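Local coordinates for protein esterase (Pelagibacterium halotolerans, PDB 5DWD) that probably hydrolyses carboxylic ester bonds, as a carboxylesterase of the phospholipase/carboxylesterase branch of the alpha/beta-hydrolase superfamily, at residues 75-79 with 88-92; 182-186 with 231-235. All coordinates share one frame; numbering follows the deposited sequence.

Contact 1 of 2, residues 75-79 with 88-92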
ATOM      1  N   ALA B  75      11.002 -12.510  17.966  1.00 15.60           N
ATOM      2  CA  ALA B  75      11.799 -11.317  18.403  1.00 15.59           C
ATOM      3  C   ALA B  75      13.298 -11.636  18.288  1.00 15.50           C
ATOM      4  O   ALA B  75      13.880 -12.135  19.252  1.00 17.77           O
ATOM      5  CB  ALA B  75      11.484 -11.005  19.837  1.00 15.77           C
ATOM      6  N   PRO B  76      13.912 -11.341  17.129  1.00 16.51           N
ATOM      7  CA  PRO B  76      15.337 -11.655  16.973  1.00 18.51           C
ATOM      8  C   PRO B  76      16.230 -10.787  17.779  1.00 21.23           C
ATOM      9  O   PRO B  76      15.944  -9.581  17.981  1.00 18.70           O
ATOM     10  CB  PRO B  76      15.594 -11.435  15.511  1.00 20.17           C
ATOM     11  CG  PRO B  76      14.498 -10.511  15.082  1.00 18.03           C
ATOM     12  CD  PRO B  76      13.324 -10.809  15.911  1.00 17.57           C
ATOM     13  N   ASN B  77      17.292 -11.402  18.279  1.00 18.78           N
ATOM     14  CA  ASN B  77      18.379 -10.587  18.813  1.00 19.00           C
ATOM     15  C   ASN B  77      19.098  -9.895  17.646  1.00 18.64           C
ATOM     16  O   ASN B  77      19.371 -10.527  16.633  1.00 18.86           O
ATOM     17  CB  ASN B  77      19.363 -11.413  19.596  1.00 18.86           C
ATOM     18  CG  ASN B  77      18.760 -12.068  20.785  1.00 20.14           C
ATOM     19  OD1 ASN B  77      18.004 -11.440  21.583  1.00 19.63           O
ATOM     20  ND2 ASN B  77      19.150 -13.338  21.010  1.00 22.96           N
ATOM     21  N   ALA B  78      19.447  -8.603  17.795  1.00 17.16           N
ATOM     22  CA  ALA B  78      20.204  -7.902  16.815  1.00 17.79           C
ATOM     23  C   ALA B  78      21.599  -8.568  16.698  1.00 20.73           C
ATOM     24  O   ALA B  78      22.025  -9.267  17.606  1.00 19.57           O
ATOM     25  CB  ALA B  78      20.312  -6.443  17.228  1.00 18.40           C
ATOM     26  N   PRO B  79      22.282  -8.299  15.582  1.00 23.87           N
ATOM     27  CA  PRO B  79      23.395  -9.095  15.235  1.00 28.27           C
ATOM     28  C   PRO B  79      24.702  -8.829  15.982  1.00 27.53           C
ATOM     29  O   PRO B  79      25.646  -9.582  15.847  1.00 29.84           O
ATOM     30  CB  PRO B  79      23.565  -8.789  13.738  1.00 25.22           C
ATOM     31  CG  PRO B  79      22.898  -7.483  13.503  1.00 31.12           C
ATOM     32  CD  PRO B  79      21.765  -7.515  14.447  1.00 25.48           C
ATOM     33  N   GLY B  88      23.341  -6.906  26.283  1.00 17.06           N
ATOM     34  CA  GLY B  88      22.341  -6.738  25.228  1.00 14.84           C
ATOM     35  C   GLY B  88      22.953  -6.662  23.849  1.00 15.39           C
ATOM     36  O   GLY B  88      24.174  -6.925  23.683  1.00 17.47           O
ATOM     37  N   TYR B  89      22.145  -6.240  22.920  1.00 15.84           N
ATOM     38  CA  TYR B  89      22.487  -6.227  21.508  1.00 16.62           C
ATOM     39  C   TYR B  89      22.223  -4.872  20.856  1.00 17.80           C
ATOM     40  O   TYR B  89      21.430  -4.048  21.394  1.00 16.05           O
ATOM     41  CB  TYR B  89      21.670  -7.312  20.776  1.00 16.45           C
ATOM     42  CG  TYR B  89      21.950  -8.706  21.292  1.00 17.51           C
ATOM     43  CD1 TYR B  89      23.108  -9.400  20.957  1.00 20.04           C
ATOM     44  CD2 TYR B  89      21.098  -9.244  22.266  1.00 19.92           C
ATOM     45  CE1 TYR B  89      23.324 -10.682  21.470  1.00 22.54           C
ATOM     46  CE2 TYR B  89      21.304 -10.519  22.801  1.00 21.78           C
ATOM     47  CZ  TYR B  89      22.443 -11.210  22.407  1.00 22.97           C
ATOM     48  OH  TYR B  89      22.695 -12.424  22.927  1.00 28.29           O
ATOM     49  N   GLU B  90      22.844  -4.633  19.707  1.00 15.76           N
ATOM     50  CA  GLU B  90      22.611  -3.445  18.910  1.00 16.08           C
ATOM     51  C   GLU B  90      22.430  -3.797  17.462  1.00 15.97           C
ATOM     52  O   GLU B  90      23.080  -4.774  16.979  1.00 16.84           O
ATOM     53  CB  GLU B  90      23.765  -2.402  19.069  1.00 17.12           C
ATOM     54  CG  GLU B  90      25.123  -2.949  18.572  1.00 18.55           C
ATOM     55  CD  GLU B  90      26.326  -2.077  18.834  1.00 19.35           C
ATOM     56  OE1 GLU B  90      26.325  -1.361  19.854  1.00 17.71           O
ATOM     57  OE2 GLU B  90      27.288  -2.142  17.970  1.00 19.68           O
ATOM     58  N   TRP B  91      21.541  -3.089  16.757  1.00 14.54           N
ATOM     59  CA  TRP B  91      21.425  -3.257  15.328  1.00 16.35           C
ATOM     60  C   TRP B  91      22.657  -2.634  14.664  1.00 17.80           C
ATOM     61  O   TRP B  91      23.100  -3.067  13.588  1.00 19.32           O
ATOM     62  CB  TRP B  91      20.092  -2.645  14.786  1.00 17.19           C
ATOM     63  CG  TRP B  91      18.930  -3.346  15.308  1.00 15.98           C
ATOM     64  CD1 TRP B  91      18.153  -3.002  16.419  1.00 16.58           C
ATOM     65  CD2 TRP B  91      18.443  -4.610  14.848  1.00 18.05           C
ATOM     66  NE1 TRP B  91      17.255  -4.002  16.620  1.00 17.08           N
ATOM     67  CE2 TRP B  91      17.404  -4.995  15.710  1.00 17.27           C
ATOM     68  CE3 TRP B  91      18.809  -5.464  13.798  1.00 18.83           C
ATOM     69  CZ2 TRP B  91      16.714  -6.194  15.563  1.00 18.96           C
ATOM     70  CZ3 TRP B  91      18.112  -6.671  13.648  1.00 18.91           C
ATOM     71  CH2 TRP B  91      17.076  -7.018  14.523  1.00 19.94           C
ATOM     72  N   PHE B  92      23.149  -1.567  15.270  1.00 16.51           N
ATOM     73  CA  PHE B  92      24.317  -0.832  14.783  1.00 19.08           C
ATOM     74  C   PHE B  92      24.863  -0.000  15.916  1.00 20.33           C
ATOM     75  O   PHE B  92      24.133   0.283  16.880  1.00 17.95           O
ATOM     76  CB  PHE B  92      24.037   0.017  13.535  1.00 18.77           C
ATOM     77  CG  PHE B  92      22.846   0.963  13.669  1.00 16.75           C
ATOM     78  CD1 PHE B  92      22.988   2.235  14.243  1.00 16.98           C
ATOM     79  CD2 PHE B  92      21.587   0.628  13.168  1.00 16.48           C
ATOM     80  CE1 PHE B  92      21.923   3.115  14.342  1.00 17.23           C
ATOM     81  CE2 PHE B  92      20.529   1.504  13.258  1.00 16.88           C
ATOM     82  CZ  PHE B  92      20.729   2.763  13.815  1.00 15.53           C
TER

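Contact 2 of 2, residues 182-186 with 231-235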
ATOM      1  N   VAL B 182       1.453   2.342   7.933  1.00 16.67           N
ATOM      2  CA  VAL B 182       2.445   2.565   8.956  1.00 16.06           C
ATOM      3  C   VAL B 182       1.750   3.283  10.102  1.00 17.88           C
ATOM      4  O   VAL B 182       1.052   4.265   9.918  1.00 18.62           O
ATOM      5  CB  VAL B 182       3.642   3.420   8.432  1.00 16.40           C
ATOM      6  CG1 VAL B 182       4.560   3.856   9.575  1.00 18.90           C
ATOM      7  CG2 VAL B 182       4.412   2.698   7.330  1.00 15.79           C
ATOM      8  N   LEU B 183       1.974   2.791  11.300  1.00 15.30           N
ATOM      9  CA  LEU B 183       1.551   3.478  12.505  1.00 16.11           C
ATOM     10  C   LEU B 183       2.768   3.890  13.325  1.00 15.75           C
ATOM     11  O   LEU B 183       3.609   3.036  13.712  1.00 15.22           O
ATOM     12  CB  LEU B 183       0.728   2.537  13.359  1.00 17.45           C
ATOM     13  CG  LEU B 183       0.271   2.929  14.758  1.00 17.43           C
ATOM     14  CD1 LEU B 183      -0.421   4.270  14.734  1.00 20.87           C
ATOM     15  CD2 LEU B 183      -0.525   1.861  15.453  1.00 20.61           C
ATOM     16  N   LEU B 184       2.901   5.192  13.592  1.00 16.26           N
ATOM     17  CA  LEU B 184       3.939   5.738  14.445  1.00 16.19           C
ATOM     18  C   LEU B 184       3.359   6.054  15.795  1.00 16.95           C
ATOM     19  O   LEU B 184       2.262   6.636  15.846  1.00 16.07           O
ATOM     20  CB  LEU B 184       4.469   7.047  13.854  1.00 16.83           C
ATOM     21  CG  LEU B 184       4.923   6.987  12.373  1.00 18.67           C
ATOM     22  CD1 LEU B 184       5.110   8.407  11.814  1.00 22.95           C
ATOM     23  CD2 LEU B 184       6.177   6.163  12.159  1.00 21.47           C
ATOM     24  N   ILE B 185       4.085   5.676  16.856  1.00 15.25           N
ATOM     25  CA  ILE B 185       3.646   5.911  18.212  1.00 15.83           C
ATOM     26  C   ILE B 185       4.812   6.446  18.959  1.00 15.51           C
ATOM     27  O   ILE B 185       5.899   5.838  18.927  1.00 15.40           O
ATOM     28  CB  ILE B 185       3.211   4.577  18.863  1.00 16.47           C
ATOM     29  CG1 ILE B 185       1.959   4.073  18.122  1.00 18.23           C
ATOM     30  CG2 ILE B 185       2.936   4.780  20.364  1.00 16.21           C
ATOM     31  CD1 ILE B 185       1.499   2.770  18.551  1.00 19.40           C
ATOM     32  N   HIS B 186       4.634   7.574  19.701  1.00 14.29           N
ATOM     33  CA  HIS B 186       5.795   8.217  20.292  1.00 14.31           C
ATOM     34  C   HIS B 186       5.370   9.011  21.528  1.00 16.13           C
ATOM     35  O   HIS B 186       4.370   9.647  21.455  1.00 16.67           O
ATOM     36  CB  HIS B 186       6.450   9.133  19.207  1.00 13.96           C
ATOM     37  CG  HIS B 186       7.919   9.356  19.365  1.00 14.34           C
ATOM     38  ND1 HIS B 186       8.776   9.178  18.316  1.00 13.68           N
ATOM     39  CD2 HIS B 186       8.717   9.630  20.438  1.00 13.91           C
ATOM     40  CE1 HIS B 186      10.010   9.416  18.687  1.00 14.66           C
ATOM     41  NE2 HIS B 186      10.021   9.660  19.977  1.00 15.99           N
ATOM     42  N   THR B 231      -3.424   1.757  21.372  1.00 22.42           N
ATOM     43  CA  THR B 231      -3.493   2.259  19.984  1.00 19.85           C
ATOM     44  C   THR B 231      -2.977   1.142  19.014  1.00 18.93           C
ATOM     45  O   THR B 231      -3.619   0.870  17.998  1.00 20.48           O
ATOM     46  CB  THR B 231      -2.750   3.569  19.816  1.00 21.51           C
ATOM     47  OG1 THR B 231      -3.387   4.581  20.653  1.00 24.53           O
ATOM     48  CG2 THR B 231      -2.702   3.990  18.393  1.00 22.25           C
ATOM     49  N   ALA B 232      -1.827   0.556  19.336  1.00 19.77           N
ATOM     50  CA  ALA B 232      -1.244  -0.522  18.536  1.00 18.46           C
ATOM     51  C   ALA B 232      -2.125  -1.763  18.448  1.00 18.19           C
ATOM     52  O   ALA B 232      -2.302  -2.318  17.399  1.00 18.71           O
ATOM     53  CB  ALA B 232       0.174  -0.913  18.996  1.00 18.76           C
ATOM     54  N   THR B 233      -2.727  -2.130  19.550  1.00 21.24           N
ATOM     55  CA  THR B 233      -3.603  -3.309  19.611  1.00 20.60           C
ATOM     56  C   THR B 233      -4.833  -3.093  18.735  1.00 21.75           C
ATOM     57  O   THR B 233      -5.213  -3.933  17.939  1.00 23.16           O
ATOM     58  CB  THR B 233      -4.033  -3.648  21.068  1.00 20.90           C
ATOM     59  OG1 THR B 233      -2.891  -3.835  21.895  1.00 20.69           O
ATOM     60  CG2 THR B 233      -4.867  -4.925  21.100  1.00 21.85           C
ATOM     61  N   ALA B 234      -5.424  -1.921  18.820  1.00 22.05           N
ATOM     62  CA  ALA B 234      -6.530  -1.603  17.951  1.00 22.23           C
ATOM     63  C   ALA B 234      -6.176  -1.592  16.488  1.00 21.74           C
ATOM     64  O   ALA B 234      -6.985  -1.987  15.664  1.00 24.00           O
ATOM     65  CB  ALA B 234      -7.190  -0.330  18.398  1.00 24.07           C
ATOM     66  N   PHE B 235      -4.976  -1.098  16.135  1.00 20.86           N
ATOM     67  CA  PHE B 235      -4.525  -1.131  14.778  1.00 20.32           C
ATOM     68  C   PHE B 235      -4.332  -2.580  14.304  1.00 19.02           C
ATOM     69  O   PHE B 235      -4.726  -2.900  13.193  1.00 24.01           O
ATOM     70  CB  PHE B 235      -3.240  -0.322  14.659  1.00 20.53           C
ATOM     71  CG  PHE B 235      -2.639  -0.244  13.267  1.00 21.54           C
ATOM     72  CD1 PHE B 235      -3.216   0.515  12.261  1.00 25.31           C
ATOM     73  CD2 PHE B 235      -1.436  -0.886  12.955  1.00 21.02           C
ATOM     74  CE1 PHE B 235      -2.585   0.639  11.013  1.00 25.83           C
ATOM     75  CE2 PHE B 235      -0.822  -0.739  11.723  1.00 23.02           C
ATOM     76  CZ  PHE B 235      -1.413  -0.007  10.746  1.00 24.70           C
TER

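Contact 1 of 2, residues 75-79 with 88-92
With CG of Y89 turned beside its own backbone N (chi1 -61°), the phenol ring swings over N77, whose CG takes the same setting (chi1 -62°). CB of N77 lies over one ring face, displaced toward the rim, 3.9 Å from the Y89 centroid in a CH-pi contact. Farther along the side chain the amide stacks on the ring with planes 20° apart, its CG 3.6 Å from CE2 of Y89. Two hydrogen bonds beyond the contact fix the rotation of this amide: OD1 accepts from the N of G54, and ND2 bonds to OG of S29.

In this alpha/beta-hydrolase fold, residues 75-79 leave central-sheet strand 71-74 and lead into strand 80-82, which pairs antiparallel with 89-90 as a small separate hairpin. A78 sits in the cleft between the side chains of Y89 and W91. Its methyl CB stands over the middle of the indole, 3.6 Å from the centroid of the five-membered ring, while also lying 3.9 Å from CB of Y89. P79 adds an apolar contact, with CD 3.7 Å from CE3 of W91. NE1 of W91 donates to the carbonyl O of H48, which helps hold the indole with this face toward the methyl.

Contact 2 of 2, residues 182-186 with 231-235
Apolar packing between L183 and F235 dominates the meeting of strand 182-186 with helix 231-235, and here two parts of the leucine do different work. CB of L183 lies over one face of the F235 ring, toward its rim, as a CH-pi contact 4.1 Å from the centroid and 13° off the ring normal. The branch methyl CD2 reaches farther, to the root of the phenylalanine, and comes 3.6 Å from CB of F235. Leucine and phenylalanine thus lie alongside each other pointing opposite ways, an arrangement made possible because F235 holds CG anti to its amide nitrogen (chi1 -179°), sending the ring toward the V182 end of the strand. An alanine in place of F235 would remove that ring and is likely to leave CB of L183 without its aromatic partner, opening a gap between strand and helix.

Aliphatic contacts extend the interface toward the start of the helical segment. CD1 of I185 meets CB of A232 at 3.9 Å, and CD2 of L183 also packs 4.0 Å from CA of A232. The small alanine thus lets both strand side chains approach the helix backbone. In the alpha/beta-hydrolase fold this is the layering of the C-terminal helix, 226-239, on the central sheet: the short segments run nearly antiparallel, at 168°, with their axes 10.0 Å apart. L183 and I185, alternate residues of the strand, both point toward the helix, and F162 of neighbouring strand 158-162 packs against I185 and A232.

Methyl contacts at T231 are looser, with CG2 4.2 Å from CD2 of L183. The hydroxyl of T231 turns to its own helix, bonding through OG1 to the carbonyl O of D227, and the carbonyl O of T231 accepts from the N of F235.

Contacts 1 and 2 belong to one alpha/beta-hydrolase domain but lie on opposite sides of the chain's centre, with their own centres 22 Å apart and nearest atoms about 14 Å apart. They follow in series along the chain. Contact 1 adjoins the probable catalytic machinery: W91 touches the likely nucleophile elbow around S139, and E90 packs on Y50, which lines the pocket occupied by a polyether molecule together with G84 and N85 of the intervening hairpin. Contact 2 is sheet-and-helix packing, yet strand 182-187 and helix 226-239 flank in sequence the probable triad members D190 and H222, which would join S139.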